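Local coordinates for protein beta-lactamase (Sebaldella termitidis, PDB 6N1N) that probably hydrolyses beta-lactam antibiotics to substituted beta-amino acids, as a serine enzyme of the class D beta-lactamase family, at residues A108-K117 / V130-W138. Numbering follows the deposited sequence.
Sequences AGKIKSEKYK and VSEKKNSFW
In the helical region of this class D beta-lactamase, the turn Ala108-Ile111 and the start of helix 113-122 pack against the loop segment 130-138, whose last residue, Trp138, reaches the active site; Lys134 contributes the largest share of the surface from the loop, with Val130 next. Lys134 reaches across to the turn and gives a hydrogen bond from NZ to Ala108 O, 2.9 Å long. The same oxygen closes the type I turn by accepting from Ile111 N. The two donors come at it from opposite faces of the carbonyl plane, with NZ tilted 32° out of it. Bends at chi2 and chi4 steer the lysine chain past the first turn of the helix: CD lies 3.6 Å from Ser113 N, and NZ comes within 2.9 Å of Ile111 O.

Deeper in, Phe137 meets Tyr116 in a T-shaped stack. Its CZ stands 3.6 Å above the tyrosine ring, over the centre, and the planes are turned 72° apart. Ile111 CG2 lies over the opposite face, toward the rim of the ring, while the hydroxyl is hydrogen-bonded to Asn57. Phe137 is itself sandwiched, with Val130 CG2 over one face and Trp138 CE3 over the other. Ala108 CB touches the edge of Trp138 at CH2, 4.0 Å away. At the outer end the extended Lys117 chain crosses Val130, with CG 4.0 Å from CG2.

Trp138 NE1 donates to the carboxylated lysine at position 54, and the side chain of Trp138 lies about 6 Å from that of Ser51, the predicted acylation site. The Ala108 methyl and the Phe137 ring thus form part of a second shell around this tryptophan. Farther out, the ammonium of Lys134 probably polarises the turn carbonyl it grips, adding a polar tie between loop and turn to the apolar packing beneath.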
ATOM      1  N   ALA A 108      -9.798  14.407  -2.353  1.00 14.49           N
ATOM      2  CA  ALA A 108      -8.595  15.162  -2.648  1.00 17.18           C
ATOM      3  C   ALA A 108      -8.933  16.576  -3.114  1.00 12.39           C
ATOM      4  O   ALA A 108      -8.121  17.488  -2.929  1.00 15.66           O
ATOM      5  CB  ALA A 108      -7.768  14.420  -3.696  1.00 17.87           C
ATOM      6  N   GLY A 109     -10.136  16.792  -3.650  1.00 23.63           N
ATOM      7  CA  GLY A 109     -10.527  18.130  -4.065  1.00 24.48           C
ATOM      8  C   GLY A 109     -10.635  19.126  -2.924  1.00 26.08           C
ATOM      9  O   GLY A 109     -10.530  20.342  -3.156  1.00 25.78           O
ATOM     10  N   LYS A 110     -10.861  18.644  -1.709  1.00 15.33           N
ATOM     11  CA  LYS A 110     -10.932  19.479  -0.526  1.00 21.85           C
ATOM     12  C   LYS A 110      -9.558  19.843   0.025  1.00 22.46           C
ATOM     13  O   LYS A 110      -9.495  20.581   1.010  1.00 20.33           O
ATOM     14  CB  LYS A 110     -11.712  18.775   0.599  1.00 20.21           C
ATOM     15  CG  LYS A 110     -13.247  18.641   0.443  1.00 27.01           C
ATOM     16  CD  LYS A 110     -13.834  18.123   1.768  1.00 33.86           C
ATOM     17  CE  LYS A 110     -15.335  17.945   1.745  1.00 48.63           C
ATOM     18  NZ  LYS A 110     -15.776  17.181   0.558  1.00 57.45           N
ATOM     19  N   ILE A 111      -8.477  19.301  -0.539  1.00 15.99           N
ATOM     20  CA  ILE A 111      -7.125  19.463  -0.002  1.00 16.68           C
ATOM     21  C   ILE A 111      -6.267  20.181  -1.047  1.00 16.88           C
ATOM     22  O   ILE A 111      -6.162  19.733  -2.196  1.00 17.71           O
ATOM     23  CB  ILE A 111      -6.505  18.110   0.389  1.00 13.98           C
ATOM     24  CG1 ILE A 111      -7.431  17.356   1.355  1.00 18.18           C
ATOM     25  CG2 ILE A 111      -5.119  18.311   1.045  1.00 14.51           C
ATOM     26  CD1 ILE A 111      -7.009  15.913   1.596  1.00 15.72           C
ATOM     27  N   LYS A 112      -5.644  21.286  -0.652  1.00 13.96           N
ATOM     28  CA  LYS A 112      -4.749  22.001  -1.558  1.00 14.05           C
ATOM     29  C   LYS A 112      -3.477  21.212  -1.862  1.00 13.30           C
ATOM     30  O   LYS A 112      -2.967  20.452  -1.031  1.00 13.92           O
ATOM     31  CB  LYS A 112      -4.340  23.345  -0.948  1.00 18.06           C
ATOM     32  CG  LYS A 112      -5.482  24.309  -0.696  1.00 18.84           C
ATOM     33  CD  LYS A 112      -6.032  24.849  -1.981  1.00 32.56           C
ATOM     34  CE  LYS A 112      -6.956  26.034  -1.721  1.00 47.16           C
ATOM     35  NZ  LYS A 112      -7.516  26.610  -2.980  1.00 58.75           N
ATOM     36  N   SER A 113      -2.926  21.443  -3.056  1.00 15.86           N
ATOM     37  CA  SER A 113      -1.676  20.781  -3.441  1.00 13.91           C
ATOM     38  C   SER A 113      -0.545  21.021  -2.429  1.00 10.09           C
ATOM     39  O   SER A 113       0.226  20.108  -2.119  1.00 11.75           O
ATOM     40  CB  SER A 113      -1.275  21.245  -4.844  1.00 25.44           C
ATOM     41  OG  SER A 113       0.118  21.160  -5.044  1.00 56.80           O
ATOM     42  N   GLU A 114      -0.386  22.254  -1.941  1.00 11.64           N
ATOM     43  CA  GLU A 114       0.707  22.496  -0.993  1.00 13.86           C
ATOM     44  C   GLU A 114       0.508  21.713   0.309  1.00 14.61           C
ATOM     45  O   GLU A 114       1.482  21.278   0.939  1.00 14.45           O
ATOM     46  CB  GLU A 114       0.833  23.987  -0.716  1.00 18.35           C
ATOM     47  CG  GLU A 114       2.011  24.349   0.178  1.00 44.39           C
ATOM     48  CD  GLU A 114       3.321  23.738  -0.291  1.00 50.45           C
ATOM     49  OE1 GLU A 114       3.618  23.813  -1.506  1.00 30.47           O
ATOM     50  OE2 GLU A 114       4.042  23.169   0.564  1.00 50.02           O
ATOM     51  N   LYS A 115      -0.743  21.520   0.734  1.00 12.64           N
ATOM     52  CA  LYS A 115      -0.994  20.706   1.918  1.00 13.72           C
ATOM     53  C   LYS A 115      -0.585  19.260   1.684  1.00 10.40           C
ATOM     54  O   LYS A 115       0.035  18.628   2.552  1.00  9.07           O
ATOM     55  CB  LYS A 115      -2.473  20.826   2.308  1.00 10.96           C
ATOM     56  CG  LYS A 115      -2.906  20.073   3.558  1.00 15.15           C
ATOM     57  CD  LYS A 115      -2.221  20.542   4.833  1.00 16.28           C
ATOM     58  CE  LYS A 115      -2.549  21.942   5.206  1.00 22.04           C
ATOM     59  NZ  LYS A 115      -1.756  22.329   6.424  1.00 21.48           N
ATOM     60  N   TYR A 116      -0.926  18.699   0.515  1.00 13.37           N
ATOM     61  CA  TYR A 116      -0.462  17.361   0.185  1.00 11.26           C
ATOM     62  C   TYR A 116       1.056  17.281   0.206  1.00 12.67           C
ATOM     63  O   TYR A 116       1.626  16.326   0.748  1.00 11.84           O
ATOM     64  CB  TYR A 116      -0.978  16.947  -1.191  1.00 12.23           C
ATOM     65  CG  TYR A 116      -2.245  16.111  -1.164  1.00  9.35           C
ATOM     66  CD1 TYR A 116      -2.288  14.892  -0.511  1.00  9.13           C
ATOM     67  CD2 TYR A 116      -3.386  16.509  -1.851  1.00 13.45           C
ATOM     68  CE1 TYR A 116      -3.427  14.107  -0.505  1.00 11.25           C
ATOM     69  CE2 TYR A 116      -4.529  15.722  -1.852  1.00 13.69           C
ATOM     70  CZ  TYR A 116      -4.553  14.520  -1.177  1.00 10.79           C
ATOM     71  OH  TYR A 116      -5.708  13.752  -1.185  1.00 11.15           O
ATOM     72  N   LYS A 117       1.731  18.282  -0.364  1.00 13.92           N
ATOM     73  CA  LYS A 117       3.193  18.272  -0.354  1.00 10.86           C
ATOM     74  C   LYS A 117       3.744  18.257   1.064  1.00 13.96           C
ATOM     75  O   LYS A 117       4.757  17.599   1.332  1.00 15.87           O
ATOM     76  CB  LYS A 117       3.749  19.466  -1.129  1.00 13.34           C
ATOM     77  CG  LYS A 117       3.631  19.290  -2.644  1.00 17.88           C
ATOM     78  CD  LYS A 117       4.070  20.539  -3.388  1.00 34.84           C
ATOM     79  CE  LYS A 117       3.928  20.348  -4.890  1.00 53.73           C
ATOM     80  NZ  LYS A 117       4.159  21.611  -5.640  1.00 71.12           N
ATOM     81  N   VAL A 130       3.921  16.044  -6.759  1.00 16.15           N
ATOM     82  CA  VAL A 130       2.500  16.244  -7.068  1.00 12.67           C
ATOM     83  C   VAL A 130       2.425  16.992  -8.395  1.00 18.73           C
ATOM     84  O   VAL A 130       2.907  18.124  -8.488  1.00 25.46           O
ATOM     85  CB  VAL A 130       1.795  17.041  -5.959  1.00 16.31           C
ATOM     86  CG1 VAL A 130       0.340  17.305  -6.282  1.00 25.46           C
ATOM     87  CG2 VAL A 130       1.928  16.311  -4.604  1.00 19.59           C
ATOM     88  N   SER A 131       1.829  16.361  -9.414  1.00 16.08           N
ATOM     89  CA  SER A 131       1.607  16.985 -10.715  1.00 13.04           C
ATOM     90  C   SER A 131       0.525  18.062 -10.610  1.00 12.08           C
ATOM     91  O   SER A 131       0.034  18.398  -9.533  1.00 18.67           O
ATOM     92  CB  SER A 131       1.199  15.940 -11.743  1.00 17.45           C
ATOM     93  OG  SER A 131      -0.060  15.411 -11.366  1.00 17.92           O
ATOM     94  N   GLU A 132       0.110  18.596 -11.766  1.00 15.42           N
ATOM     95  CA  GLU A 132      -1.015  19.522 -11.784  1.00 17.22           C
ATOM     96  C   GLU A 132      -2.342  18.795 -11.605  1.00 14.46           C
ATOM     97  O   GLU A 132      -3.369  19.458 -11.403  1.00 17.13           O
ATOM     98  CB  GLU A 132      -1.011  20.329 -13.091  1.00 19.30           C
ATOM     99  CG  GLU A 132      -1.552  19.625 -14.325  1.00 17.78           C
ATOM    100  CD  GLU A 132      -0.694  18.496 -14.854  1.00 28.78           C
ATOM    101  OE1 GLU A 132       0.382  18.205 -14.291  1.00 22.54           O
ATOM    102  OE2 GLU A 132      -1.120  17.893 -15.859  1.00 34.78           O
ATOM    103  N   LYS A 133      -2.333  17.462 -11.655  1.00 15.52           N
ATOM    104  CA  LYS A 133      -3.541  16.641 -11.514  1.00 18.34           C
ATOM    105  C   LYS A 133      -3.680  16.352 -10.023  1.00 19.19           C
ATOM    106  O   LYS A 133      -3.335  15.278  -9.526  1.00 17.52           O
ATOM    107  CB  LYS A 133      -3.444  15.351 -12.325  1.00 24.39           C
ATOM    108  CG  LYS A 133      -3.147  15.502 -13.824  1.00 37.62           C
ATOM    109  CD  LYS A 133      -2.778  14.147 -14.448  1.00 51.60           C
ATOM    110  CE  LYS A 133      -1.729  14.266 -15.561  1.00 57.40           C
ATOM    111  NZ  LYS A 133      -0.396  13.651 -15.208  1.00 50.04           N
ATOM    112  N   LYS A 134      -4.136  17.348  -9.286  1.00 20.12           N
ATOM    113  CA  LYS A 134      -3.919  17.281  -7.849  1.00 33.00           C
ATOM    114  C   LYS A 134      -4.915  16.362  -7.159  1.00 24.48           C
ATOM    115  O   LYS A 134      -4.773  16.125  -5.960  1.00 28.44           O
ATOM    116  CB  LYS A 134      -3.931  18.692  -7.245  1.00 52.45           C
ATOM    117  CG  LYS A 134      -5.269  19.250  -6.819  1.00 56.97           C
ATOM    118  CD  LYS A 134      -5.135  19.813  -5.409  1.00 56.00           C
ATOM    119  CE  LYS A 134      -6.375  20.558  -4.987  1.00 50.77           C
ATOM    120  NZ  LYS A 134      -7.504  19.615  -4.810  1.00 41.91           N
ATOM    121  N   ASN A 135      -5.875  15.817  -7.899  1.00 16.26           N
ATOM    122  CA  ASN A 135      -6.788  14.800  -7.405  1.00 26.19           C
ATOM    123  C   ASN A 135      -6.457  13.404  -7.916  1.00 26.26           C
ATOM    124  O   ASN A 135      -7.260  12.484  -7.722  1.00 22.48           O
ATOM    125  CB  ASN A 135      -8.226  15.148  -7.799  1.00 35.99           C
ATOM    126  CG  ASN A 135      -8.407  15.277  -9.303  1.00 59.05           C
ATOM    127  OD1 ASN A 135      -7.464  15.092 -10.080  1.00 59.90           O
ATOM    128  ND2 ASN A 135      -9.626  15.598  -9.720  1.00 72.36           N
ATOM    129  N   SER A 136      -5.297  13.217  -8.570  1.00 20.59           N
ATOM    130  CA  SER A 136      -4.945  11.887  -9.072  1.00 20.50           C
ATOM    131  C   SER A 136      -3.433  11.718  -9.276  1.00 17.22           C
ATOM    132  O   SER A 136      -3.022  10.886 -10.077  1.00 13.24           O
ATOM    133  CB  SER A 136      -5.701  11.593 -10.379  1.00 28.36           C
ATOM    134  OG  SER A 136      -5.414  12.536 -11.385  1.00 25.68           O
ATOM    135  N   PHE A 137      -2.613  12.480  -8.561  1.00 14.65           N
ATOM    136  CA  PHE A 137      -1.169  12.394  -8.725  1.00 12.11           C
ATOM    137  C   PHE A 137      -0.595  11.055  -8.313  1.00  9.46           C
ATOM    138  O   PHE A 137       0.571  10.788  -8.629  1.00 12.82           O
ATOM    139  CB  PHE A 137      -0.479  13.508  -7.918  1.00 11.90           C
ATOM    140  CG  PHE A 137      -0.859  13.539  -6.462  1.00  9.83           C
ATOM    141  CD1 PHE A 137      -0.145  12.808  -5.533  1.00 11.19           C
ATOM    142  CD2 PHE A 137      -1.947  14.280  -6.025  1.00 17.54           C
ATOM    143  CE1 PHE A 137      -0.510  12.813  -4.203  1.00 11.44           C
ATOM    144  CE2 PHE A 137      -2.295  14.271  -4.684  1.00 15.16           C
ATOM    145  CZ  PHE A 137      -1.570  13.533  -3.798  1.00  9.17           C
ATOM    146  N   TRP A 138      -1.372  10.213  -7.631  1.00  9.83           N
ATOM    147  CA  TRP A 138      -0.881   8.916  -7.214  1.00  9.91           C
ATOM    148  C   TRP A 138      -1.119   7.839  -8.255  1.00  8.41           C
ATOM    149  O   TRP A 138      -0.614   6.724  -8.080  1.00  9.82           O
ATOM    150  CB  TRP A 138      -1.506   8.526  -5.869  1.00 12.58           C
ATOM    151  CG  TRP A 138      -2.974   8.446  -5.856  1.00 10.25           C
ATOM    152  CD1 TRP A 138      -3.717   7.327  -6.056  1.00 10.03           C
ATOM    153  CD2 TRP A 138      -3.904   9.503  -5.577  1.00 10.47           C
ATOM    154  NE1 TRP A 138      -5.050   7.605  -5.919  1.00 10.71           N
ATOM    155  CE2 TRP A 138      -5.203   8.938  -5.656  1.00 10.60           C
ATOM    156  CE3 TRP A 138      -3.776  10.863  -5.284  1.00 12.60           C
ATOM    157  CZ2 TRP A 138      -6.362   9.686  -5.438  1.00 17.39           C
ATOM    158  CZ3 TRP A 138      -4.938  11.607  -5.094  1.00 11.94           C
ATOM    159  CH2 TRP A 138      -6.209  11.011  -5.162  1.00 15.63           C
TER
HETATM  160  O   HOH W   1       3.684  20.373  -8.826  1.00 34.65           O